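Local coordinates for macro domain-containing protein (Thermosipho africanus, PDB 7OMU), which carries a macro domain, here holding adenosine-5-diphosphoribose, joined in one chain to a second domain of the DarT family, at residues A[246-251]-A[273-278]; A[278-283]-A[316-321]. The protein carries 1 engineered substitution. One frame throughout, in Å; residues are numbered along the deposited sequence.

Overall arrangement
From the N terminus the chain first forms its DarT-family region and then the macro domain, where two contacts in series join loops at one end of the central sheet. Leaving strand 241-246, the chain enters the loop 246-251, passes through helices 256-263 and 265-275, and returns at 273-278, where interaction 1 closes the loop. Segments 273-278 and 278-283 meet at Lys278; the chain then runs through strands 286-288 and 313-318, and interaction 2 closes at 316-321. Neither loop encloses the other. The centres of the two contacts are about 7 Å apart; strands 241-246 and 313-318 are parallel neighbours, and the segments continuing them stay paired, with Thr248 N 2.7 Å from Arg321 O. Segments 246-251 and 316-321 also line the ligand pocket.

Interaction 1: residues A[246-251]-A[273-278]; sequences VNTVGV and DACKKK. With APR (adenosine-5-diphosphoribose), chain C.
Cys275 turns its sulfur onto the backbone of the loop 246-251, where SG lies 4.1 Å from both Thr248 CA and Val249 O, and close to Thr248 CG2 as well. Cys275 sits on helix 265-275 with CB already pointing toward the loop, and a chi1 of -154°, roughly opposite the backbone N and beside the carbonyl carbon, carries SG on to it. Beside it Lys276 bends back along the same loop, its CE 3.6 Å from Val249 O and its NZ alongside Gly250 CA; these are van der Waals contacts at the surface. Behind this touching layer the loop is shaped by an Asx turn: Asn247 OD1 accepts the N-H of Val249 at 3.0 Å, the donor tilted from the carbonyl plane, and more weakly that of Gly250. The other end of the same amide faces the ligand. Asn247 ND2 donates to O3D of adenosine-5-diphosphoribose at 2.7 Å, almost straight at 170°, and to Val251 O at 2.8 Å, so the amide has partners at both ends that fix its rotation. Farther out, Gly250 O is hydrogen-bonded to Gln272 NE2 of helix 265-275 and Thr248 OG1 to Lys320 O, while Phe271 from that helix packs against Val246 and Asn247.

Interaction 2: residues A[278-283]-A[316-321]; sequences KELEFG and LFPTKR. With APR (adenosine-5-diphosphoribose), chain C.
Phe282 and Arg321 make the charged part of this contact, a cation-pi pair in which CZ of Arg321 stands 4.0 Å from the centroid of the Phe282 ring, over one face. The two planes are inclined by 41°, so the guanidinium is not stacked flat: NH1 lies nearest CD2 and NH2 nearest CE2. With Arg321 extended from CG to NE, the group also reaches Glu328, whose OE1 forms a salt bridge with NH2. Van der Waals packing on backbone comes next. The ring edge brings Phe282 CD1 3.6 Å from Lys320 O, and the proline ring of Pro318 puts CG 3.4 Å from Glu281 O and 3.6 Å from Gly283 N. Apolar packing joins Leu280 to the end of strand 313-318, an inner strand of the macro-domain sheet: its CD1 lies 3.8 Å from Pro318 CD and also near Leu316 CB, while Phe271 and Cys275 of helix 265-275 touch the same side chain. Thr319 and Lys320 point their CB atoms away from 278-283 and serve the ligand instead. The polar contact there is Thr319 OG1, 3.0 Å from O2B of adenosine-5-diphosphoribose; Lys320 CD makes van der Waals contact with C4D of its distal ribose at 3.7 Å.

Interaction 1: residues A[246-251]-A[273-278]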
ATOM      1  N   VAL A 246     -15.979  -7.681  12.841  1.00100.15           N
ATOM      2  CA  VAL A 246     -16.491  -9.061  12.591  1.00102.72           C
ATOM      3  C   VAL A 246     -17.899  -9.185  13.187  1.00107.64           C
ATOM      4  O   VAL A 246     -18.341  -8.259  13.903  1.00107.24           O
ATOM      5  CB  VAL A 246     -15.539 -10.131  13.161  1.00101.48           C
ATOM      6  CG1 VAL A 246     -14.183 -10.091  12.479  1.00100.81           C
ATOM      7  CG2 VAL A 246     -15.373 -10.019  14.667  1.00101.94           C
ATOM      8  N   ASN A 247     -18.564 -10.301  12.889  1.00112.75           N
ATOM      9  CA  ASN A 247     -19.892 -10.695  13.432  1.00116.16           C
ATOM     10  C   ASN A 247     -19.677 -11.859  14.404  1.00118.39           C
ATOM     11  O   ASN A 247     -18.514 -12.233  14.604  1.00116.58           O
ATOM     12  CB  ASN A 247     -20.853 -11.071  12.305  1.00118.84           C
ATOM     13  CG  ASN A 247     -20.302 -12.171  11.422  1.00122.26           C
ATOM     14  OD1 ASN A 247     -20.084 -13.289  11.880  1.00124.98           O
ATOM     15  ND2 ASN A 247     -20.040 -11.855  10.166  1.00124.32           N
ATOM     16  N   THR A 248     -20.751 -12.409  14.974  1.00123.49           N
ATOM     17  CA  THR A 248     -20.717 -13.584  15.886  1.00129.05           C
ATOM     18  C   THR A 248     -21.451 -14.757  15.219  1.00133.43           C
ATOM     19  O   THR A 248     -22.414 -15.266  15.807  1.00138.56           O
ATOM     20  CB  THR A 248     -21.275 -13.213  17.266  1.00132.76           C
ATOM     21  OG1 THR A 248     -20.847 -11.885  17.567  1.00130.18           O
ATOM     22  CG2 THR A 248     -20.824 -14.163  18.358  1.00135.86           C
ATOM     23  N   VAL A 249     -20.985 -15.166  14.032  1.00133.62           N
ATOM     24  CA  VAL A 249     -21.429 -16.391  13.297  1.00135.53           C
ATOM     25  C   VAL A 249     -20.185 -17.213  12.936  1.00136.58           C
ATOM     26  O   VAL A 249     -20.075 -18.371  13.394  1.00143.75           O
ATOM     27  CB  VAL A 249     -22.235 -16.028  12.032  1.00134.89           C
ATOM     28  CG1 VAL A 249     -22.593 -17.250  11.193  1.00137.78           C
ATOM     29  CG2 VAL A 249     -23.480 -15.227  12.370  1.00133.31           C
ATOM     30  N   GLY A 250     -19.292 -16.638  12.125  1.00132.15           N
ATOM     31  CA  GLY A 250     -18.123 -17.333  11.550  1.00130.90           C
ATOM     32  C   GLY A 250     -17.920 -17.063  10.064  1.00128.97           C
ATOM     33  O   GLY A 250     -17.139 -17.811   9.454  1.00128.91           O
ATOM     34  N   VAL A 251     -18.567 -16.039   9.489  1.00127.92           N
ATOM     35  CA  VAL A 251     -18.428 -15.644   8.053  1.00126.94           C
ATOM     36  C   VAL A 251     -17.747 -14.273   7.983  1.00122.74           C
ATOM     37  O   VAL A 251     -18.210 -13.346   8.670  1.00119.58           O
ATOM     38  CB  VAL A 251     -19.791 -15.627   7.331  1.00128.78           C
ATOM     39  CG1 VAL A 251     -19.702 -15.005   5.943  1.00125.14           C
ATOM     40  CG2 VAL A 251     -20.424 -17.010   7.253  1.00132.38           C
ATOM     41  N   ASP A 273     -12.234 -20.426  14.939  1.00103.54           N
ATOM     42  CA  ASP A 273     -11.814 -21.232  16.118  1.00108.54           C
ATOM     43  C   ASP A 273     -12.198 -20.501  17.411  1.00108.09           C
ATOM     44  O   ASP A 273     -12.805 -21.141  18.298  1.00110.08           O
ATOM     45  CB  ASP A 273     -10.308 -21.513  16.106  1.00113.38           C
ATOM     46  CG  ASP A 273      -9.858 -22.619  15.162  1.00117.98           C
ATOM     47  OD1 ASP A 273     -10.716 -23.404  14.702  1.00121.88           O
ATOM     48  OD2 ASP A 273      -8.642 -22.696  14.902  1.00119.75           O
ATOM     49  N   ALA A 274     -11.850 -19.215  17.514  1.00107.01           N
ATOM     50  CA  ALA A 274     -12.109 -18.357  18.694  1.00108.74           C
ATOM     51  C   ALA A 274     -13.619 -18.155  18.875  1.00110.59           C
ATOM     52  O   ALA A 274     -14.081 -18.171  20.033  1.00110.66           O
ATOM     53  CB  ALA A 274     -11.394 -17.039  18.542  1.00106.65           C
ATOM     54  N   CYS A 275     -14.356 -17.969  17.775  1.00113.46           N
ATOM     55  CA  CYS A 275     -15.833 -17.776  17.778  1.00116.94           C
ATOM     56  C   CYS A 275     -16.495 -19.004  18.412  1.00117.85           C
ATOM     57  O   CYS A 275     -17.255 -18.826  19.380  1.00119.48           O
ATOM     58  CB  CYS A 275     -16.376 -17.545  16.372  1.00120.85           C
ATOM     59  SG  CYS A 275     -17.918 -16.592  16.345  1.00130.77           S
ATOM     60  N   LYS A 276     -16.163 -20.200  17.913  1.00119.31           N
ATOM     61  CA  LYS A 276     -16.834 -21.484  18.262  1.00119.91           C
ATOM     62  C   LYS A 276     -16.338 -22.007  19.618  1.00115.62           C
ATOM     63  O   LYS A 276     -16.873 -23.025  20.070  1.00112.66           O
ATOM     64  CB  LYS A 276     -16.652 -22.485  17.112  1.00122.82           C
ATOM     65  CG  LYS A 276     -17.633 -22.288  15.957  1.00126.36           C
ATOM     66  CD  LYS A 276     -17.011 -22.121  14.574  1.00126.63           C
ATOM     67  CE  LYS A 276     -17.672 -21.026  13.754  1.00123.82           C
ATOM     68  NZ  LYS A 276     -17.336 -21.129  12.315  1.00121.88           N
ATOM     69  N   LYS A 277     -15.385 -21.321  20.256  1.00115.38           N
ATOM     70  CA  LYS A 277     -14.893 -21.629  21.625  1.00117.63           C
ATOM     71  C   LYS A 277     -15.363 -20.546  22.608  1.00117.08           C
ATOM     72  O   LYS A 277     -14.849 -20.519  23.740  1.00115.06           O
ATOM     73  CB  LYS A 277     -13.366 -21.736  21.631  1.00119.61           C
ATOM     74  CG  LYS A 277     -12.801 -22.945  20.901  1.00122.98           C
ATOM     75  CD  LYS A 277     -11.292 -22.930  20.806  1.00125.12           C
ATOM     76  CE  LYS A 277     -10.622 -23.243  22.130  1.00129.44           C
ATOM     77  NZ  LYS A 277      -9.152 -23.073  22.056  1.00130.19           N
ATOM     78  N   LYS A 278     -16.279 -19.672  22.182  1.00119.65           N
ATOM     79  CA  LYS A 278     -16.940 -18.643  23.036  1.00123.44           C
ATOM     80  C   LYS A 278     -15.924 -17.594  23.530  1.00121.56           C
ATOM     81  O   LYS A 278     -16.330 -16.722  24.331  1.00118.85           O
ATOM     82  CB  LYS A 278     -17.648 -19.325  24.216  1.00128.92           C
ATOM     83  CG  LYS A 278     -18.840 -18.573  24.801  1.00133.05           C
ATOM     84  CD  LYS A 278     -18.955 -18.698  26.319  1.00138.16           C
ATOM     85  CE  LYS A 278     -20.305 -18.295  26.882  1.00138.50           C
ATOM     86  NZ  LYS A 278     -21.242 -19.438  26.985  1.00139.75           N
TER
HETATM   87  N1  APR C 501      -8.644   0.900   5.457  1.00153.55           N
HETATM   88  C2  APR C 501      -9.497   1.659   6.159  1.00156.07           C
HETATM   89  N3  APR C 501     -10.826   1.599   6.221  1.00158.37           N
HETATM   90  C4  APR C 501     -11.291   0.611   5.438  1.00159.74           C
HETATM   91  C5  APR C 501     -10.545  -0.248   4.657  1.00157.70           C
HETATM   92  C6  APR C 501      -9.145  -0.085   4.675  1.00153.78           C
HETATM   93  N6  APR C 501      -8.300  -0.837   3.973  1.00150.93           N
HETATM   94  N7  APR C 501     -11.380  -1.137   3.990  1.00156.32           N
HETATM   95  C8  APR C 501     -12.592  -0.808   4.372  1.00156.74           C
HETATM   96  N9  APR C 501     -12.599   0.254   5.252  1.00160.31           N
HETATM   97  C1' APR C 501     -13.755   0.893   5.886  1.00162.39           C
HETATM   98  C2' APR C 501     -15.029   0.853   5.045  1.00162.49           C
HETATM   99  O2' APR C 501     -15.149   2.015   4.252  1.00157.04           O
HETATM  100  C3' APR C 501     -16.147   0.740   6.092  1.00165.79           C
HETATM  101  O3' APR C 501     -16.871   1.959   6.194  1.00163.40           O
HETATM  102  O4' APR C 501     -14.042   0.194   7.072  1.00164.77           O
HETATM  103  C4' APR C 501     -15.436   0.391   7.411  1.00170.50           C
HETATM  104  C5' APR C 501     -15.953  -0.829   8.143  1.00178.70           C
HETATM  105  O5' APR C 501     -15.802  -2.022   7.314  1.00187.30           O
HETATM  106  PA  APR C 501     -16.895  -3.208   7.320  1.00191.21           P
HETATM  107  O1A APR C 501     -16.205  -4.516   7.104  1.00187.58           O
HETATM  108  O2A APR C 501     -18.013  -2.861   6.391  1.00186.58           O
HETATM  109  O3A APR C 501     -17.440  -3.171   8.834  1.00190.68           O
HETATM  110  PB  APR C 501     -18.895  -3.223   9.517  1.00184.84           P
HETATM  111  O1B APR C 501     -19.718  -2.114   8.952  1.00180.74           O
HETATM  112  O2B APR C 501     -18.727  -3.279  11.000  1.00186.58           O
HETATM  113  O5D APR C 501     -19.457  -4.636   8.986  1.00185.84           O
HETATM  114  C5D APR C 501     -19.115  -5.867   9.686  1.00184.61           C
HETATM  115  O4D APR C 501     -18.999  -7.150   7.644  1.00183.83           O
HETATM  116  O1D APR C 501     -16.703  -7.150   7.837  1.00180.73           O
HETATM  117  C1D APR C 501     -17.822  -7.956   7.787  1.00180.63           C
HETATM  118  O2D APR C 501     -17.705 -10.110   9.024  1.00168.04           O
HETATM  119  C2D APR C 501     -17.976  -8.724   9.110  1.00178.91           C
HETATM  120  O3D APR C 501     -20.338  -9.382   9.049  1.00183.48           O
HETATM  121  C3D APR C 501     -19.408  -8.434   9.556  1.00181.32           C
HETATM  122  C4D APR C 501     -19.652  -7.058   8.927  1.00183.42           C

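Interaction 2: residues A[278-283]-A[316-321]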
ATOM      1  N   LYS A 278     -16.279 -19.672  22.182  1.00119.65           N
ATOM      2  CA  LYS A 278     -16.940 -18.643  23.036  1.00123.44           C
ATOM      3  C   LYS A 278     -15.924 -17.594  23.530  1.00121.56           C
ATOM      4  O   LYS A 278     -16.330 -16.722  24.331  1.00118.85           O
ATOM      5  CB  LYS A 278     -17.648 -19.325  24.216  1.00128.92           C
ATOM      6  CG  LYS A 278     -18.840 -18.573  24.801  1.00133.05           C
ATOM      7  CD  LYS A 278     -18.955 -18.698  26.319  1.00138.16           C
ATOM      8  CE  LYS A 278     -20.305 -18.295  26.882  1.00138.50           C
ATOM      9  NZ  LYS A 278     -21.242 -19.438  26.985  1.00139.75           N
ATOM     10  N   GLU A 279     -14.670 -17.637  23.055  1.00120.73           N
ATOM     11  CA  GLU A 279     -13.589 -16.684  23.445  1.00119.45           C
ATOM     12  C   GLU A 279     -13.845 -15.325  22.784  1.00118.30           C
ATOM     13  O   GLU A 279     -13.213 -14.337  23.207  1.00118.21           O
ATOM     14  CB  GLU A 279     -12.207 -17.193  23.031  1.00118.67           C
ATOM     15  CG  GLU A 279     -11.889 -18.586  23.542  1.00121.77           C
ATOM     16  CD  GLU A 279     -10.428 -18.982  23.431  1.00122.36           C
ATOM     17  OE1 GLU A 279      -9.560 -18.132  23.718  1.00122.25           O
ATOM     18  OE2 GLU A 279     -10.165 -20.134  23.047  1.00123.77           O
ATOM     19  N   LEU A 280     -14.698 -15.311  21.753  1.00118.04           N
ATOM     20  CA  LEU A 280     -15.185 -14.105  21.034  1.00116.76           C
ATOM     21  C   LEU A 280     -16.717 -14.111  21.064  1.00118.32           C
ATOM     22  O   LEU A 280     -17.330 -14.804  20.224  1.00121.15           O
ATOM     23  CB  LEU A 280     -14.651 -14.138  19.598  1.00116.22           C
ATOM     24  CG  LEU A 280     -15.193 -13.066  18.652  1.00114.17           C
ATOM     25  CD1 LEU A 280     -14.344 -11.810  18.701  1.00113.94           C
ATOM     26  CD2 LEU A 280     -15.260 -13.589  17.228  1.00114.10           C
ATOM     27  N   GLU A 281     -17.304 -13.401  22.027  1.00120.27           N
ATOM     28  CA  GLU A 281     -18.751 -13.068  22.068  1.00122.25           C
ATOM     29  C   GLU A 281     -18.922 -11.605  21.648  1.00117.75           C
ATOM     30  O   GLU A 281     -17.960 -10.828  21.809  1.00109.72           O
ATOM     31  CB  GLU A 281     -19.326 -13.245  23.474  1.00129.16           C
ATOM     32  CG  GLU A 281     -19.325 -14.672  23.982  1.00134.36           C
ATOM     33  CD  GLU A 281     -19.428 -14.761  25.495  1.00140.21           C
ATOM     34  OE1 GLU A 281     -18.496 -14.289  26.171  1.00145.25           O
ATOM     35  OE2 GLU A 281     -20.450 -15.270  25.997  1.00144.33           O
ATOM     36  N   PHE A 282     -20.109 -11.253  21.152  1.00118.99           N
ATOM     37  CA  PHE A 282     -20.567  -9.854  20.943  1.00119.68           C
ATOM     38  C   PHE A 282     -20.186  -9.040  22.189  1.00117.87           C
ATOM     39  O   PHE A 282     -20.610  -9.420  23.295  1.00118.38           O
ATOM     40  CB  PHE A 282     -22.071  -9.850  20.641  1.00122.72           C
ATOM     41  CG  PHE A 282     -22.704  -8.494  20.446  1.00126.36           C
ATOM     42  CD1 PHE A 282     -22.582  -7.818  19.243  1.00127.59           C
ATOM     43  CD2 PHE A 282     -23.409  -7.886  21.476  1.00128.04           C
ATOM     44  CE1 PHE A 282     -23.165  -6.572  19.064  1.00128.57           C
ATOM     45  CE2 PHE A 282     -23.986  -6.638  21.301  1.00129.09           C
ATOM     46  CZ  PHE A 282     -23.871  -5.986  20.094  1.00130.06           C
ATOM     47  N   GLY A 283     -19.369  -7.993  22.016  1.00115.47           N
ATOM     48  CA  GLY A 283     -18.911  -7.088  23.089  1.00115.68           C
ATOM     49  C   GLY A 283     -17.621  -7.546  23.763  1.00116.18           C
ATOM     50  O   GLY A 283     -17.162  -6.842  24.688  1.00116.13           O
ATOM     51  N   LEU A 316      -9.833  -8.777  16.782  1.00 80.43           N
ATOM     52  CA  LEU A 316     -11.178  -9.132  16.264  1.00 79.79           C
ATOM     53  C   LEU A 316     -12.224  -8.445  17.144  1.00 79.35           C
ATOM     54  O   LEU A 316     -12.334  -8.799  18.329  1.00 79.35           O
ATOM     55  CB  LEU A 316     -11.324 -10.655  16.247  1.00 80.64           C
ATOM     56  CG  LEU A 316     -10.252 -11.382  15.435  1.00 81.28           C
ATOM     57  CD1 LEU A 316     -10.378 -12.886  15.587  1.00 83.43           C
ATOM     58  CD2 LEU A 316     -10.316 -10.982  13.968  1.00 80.56           C
ATOM     59  N   PHE A 317     -12.938  -7.479  16.569  1.00 79.98           N
ATOM     60  CA  PHE A 317     -13.886  -6.572  17.258  1.00 82.35           C
ATOM     61  C   PHE A 317     -15.298  -6.844  16.755  1.00 85.01           C
ATOM     62  O   PHE A 317     -15.677  -6.366  15.691  1.00 84.35           O
ATOM     63  CB  PHE A 317     -13.477  -5.125  16.992  1.00 81.46           C
ATOM     64  CG  PHE A 317     -14.153  -4.107  17.869  1.00 82.22           C
ATOM     65  CD1 PHE A 317     -15.522  -3.910  17.802  1.00 83.50           C
ATOM     66  CD2 PHE A 317     -13.415  -3.339  18.753  1.00 82.70           C
ATOM     67  CE1 PHE A 317     -16.142  -2.970  18.606  1.00 84.60           C
ATOM     68  CE2 PHE A 317     -14.036  -2.394  19.553  1.00 84.39           C
ATOM     69  CZ  PHE A 317     -15.397  -2.214  19.480  1.00 85.46           C
ATOM     70  N   PRO A 318     -16.129  -7.608  17.494  1.00 91.30           N
ATOM     71  CA  PRO A 318     -17.501  -7.869  17.065  1.00 93.79           C
ATOM     72  C   PRO A 318     -18.382  -6.612  17.154  1.00 97.34           C
ATOM     73  O   PRO A 318     -18.536  -6.080  18.246  1.00 96.93           O
ATOM     74  CB  PRO A 318     -17.977  -8.955  18.039  1.00 96.39           C
ATOM     75  CG  PRO A 318     -17.144  -8.734  19.286  1.00 97.31           C
ATOM     76  CD  PRO A 318     -15.802  -8.253  18.776  1.00 95.15           C
ATOM     77  N   THR A 319     -18.923  -6.175  16.011  1.00100.75           N
ATOM     78  CA  THR A 319     -19.795  -4.977  15.864  1.00103.62           C
ATOM     79  C   THR A 319     -21.251  -5.388  15.616  1.00109.08           C
ATOM     80  O   THR A 319     -22.073  -4.475  15.425  1.00114.38           O
ATOM     81  CB  THR A 319     -19.345  -4.087  14.698  1.00103.22           C
ATOM     82  OG1 THR A 319     -19.552  -4.813  13.485  1.00104.55           O
ATOM     83  CG2 THR A 319     -17.899  -3.661  14.790  1.00102.78           C
ATOM     84  N   LYS A 320     -21.557  -6.693  15.602  1.00113.70           N
ATOM     85  CA  LYS A 320     -22.922  -7.233  15.344  1.00116.76           C
ATOM     86  C   LYS A 320     -22.960  -8.728  15.681  1.00120.92           C
ATOM     87  O   LYS A 320     -21.889  -9.297  15.986  1.00120.46           O
ATOM     88  CB  LYS A 320     -23.316  -6.996  13.884  1.00116.17           C
ATOM     89  CG  LYS A 320     -22.424  -7.685  12.862  1.00116.19           C
ATOM     90  CD  LYS A 320     -22.255  -6.898  11.582  1.00116.90           C
ATOM     91  CE  LYS A 320     -23.548  -6.691  10.823  1.00118.51           C
ATOM     92  NZ  LYS A 320     -23.310  -6.137   9.465  1.00120.27           N
ATOM     93  N   ARG A 321     -24.151  -9.337  15.612  1.00127.31           N
ATOM     94  CA  ARG A 321     -24.392 -10.775  15.919  1.00129.82           C
ATOM     95  C   ARG A 321     -24.355 -11.595  14.622  1.00133.23           C
ATOM     96  O   ARG A 321     -23.383 -12.355  14.442  1.00130.48           O
ATOM     97  CB  ARG A 321     -25.709 -10.932  16.683  1.00128.64           C
ATOM     98  CG  ARG A 321     -25.708 -10.228  18.031  1.00128.91           C
ATOM     99  CD  ARG A 321     -27.043 -10.335  18.742  1.00132.43           C
ATOM    100  NE  ARG A 321     -27.270  -9.211  19.646  1.00133.78           N
ATOM    101  CZ  ARG A 321     -26.755  -9.089  20.869  1.00133.06           C
ATOM    102  NH1 ARG A 321     -25.969 -10.029  21.371  1.00133.21           N
ATOM    103  NH2 ARG A 321     -27.036  -8.020  21.594  1.00132.46           N
TER
HETATM  104  N1  APR C 501      -8.644   0.900   5.457  1.00153.55           N
HETATM  105  C2  APR C 501      -9.497   1.659   6.159  1.00156.07           C
HETATM  106  N3  APR C 501     -10.826   1.599   6.221  1.00158.37           N
HETATM  107  C4  APR C 501     -11.291   0.611   5.438  1.00159.74           C
HETATM  108  C5  APR C 501     -10.545  -0.248   4.657  1.00157.70           C
HETATM  109  C6  APR C 501      -9.145  -0.085   4.675  1.00153.78           C
HETATM  110  N6  APR C 501      -8.300  -0.837   3.973  1.00150.93           N
HETATM  111  N7  APR C 501     -11.380  -1.137   3.990  1.00156.32           N
HETATM  112  C8  APR C 501     -12.592  -0.808   4.372  1.00156.74           C
HETATM  113  N9  APR C 501     -12.599   0.254   5.252  1.00160.31           N
HETATM  114  C1' APR C 501     -13.755   0.893   5.886  1.00162.39           C
HETATM  115  C2' APR C 501     -15.029   0.853   5.045  1.00162.49           C
HETATM  116  O2' APR C 501     -15.149   2.015   4.252  1.00157.04           O
HETATM  117  C3' APR C 501     -16.147   0.740   6.092  1.00165.79           C
HETATM  118  O3' APR C 501     -16.871   1.959   6.194  1.00163.40           O
HETATM  119  O4' APR C 501     -14.042   0.194   7.072  1.00164.77           O
HETATM  120  C4' APR C 501     -15.436   0.391   7.411  1.00170.50           C
HETATM  121  C5' APR C 501     -15.953  -0.829   8.143  1.00178.70           C
HETATM  122  O5' APR C 501     -15.802  -2.022   7.314  1.00187.30           O
HETATM  123  PA  APR C 501     -16.895  -3.208   7.320  1.00191.21           P
HETATM  124  O1A APR C 501     -16.205  -4.516   7.104  1.00187.58           O
HETATM  125  O2A APR C 501     -18.013  -2.861   6.391  1.00186.58           O
HETATM  126  O3A APR C 501     -17.440  -3.171   8.834  1.00190.68           O
HETATM  127  PB  APR C 501     -18.895  -3.223   9.517  1.00184.84           P
HETATM  128  O1B APR C 501     -19.718  -2.114   8.952  1.00180.74           O
HETATM  129  O2B APR C 501     -18.727  -3.279  11.000  1.00186.58           O
HETATM  130  O5D APR C 501     -19.457  -4.636   8.986  1.00185.84           O
HETATM  131  C5D APR C 501     -19.115  -5.867   9.686  1.00184.61           C
HETATM  132  O4D APR C 501     -18.999  -7.150   7.644  1.00183.83           O
HETATM  133  O1D APR C 501     -16.703  -7.150   7.837  1.00180.73           O
HETATM  134  C1D APR C 501     -17.822  -7.956   7.787  1.00180.63           C
HETATM  135  O2D APR C 501     -17.705 -10.110   9.024  1.00168.04           O
HETATM  136  C2D APR C 501     -17.976  -8.724   9.110  1.00178.91           C
HETATM  137  O3D APR C 501     -20.338  -9.382   9.049  1.00183.48           O
HETATM  138  C3D APR C 501     -19.408  -8.434   9.556  1.00181.32           C
HETATM  139  C4D APR C 501     -19.652  -7.058   8.927  1.00183.42           C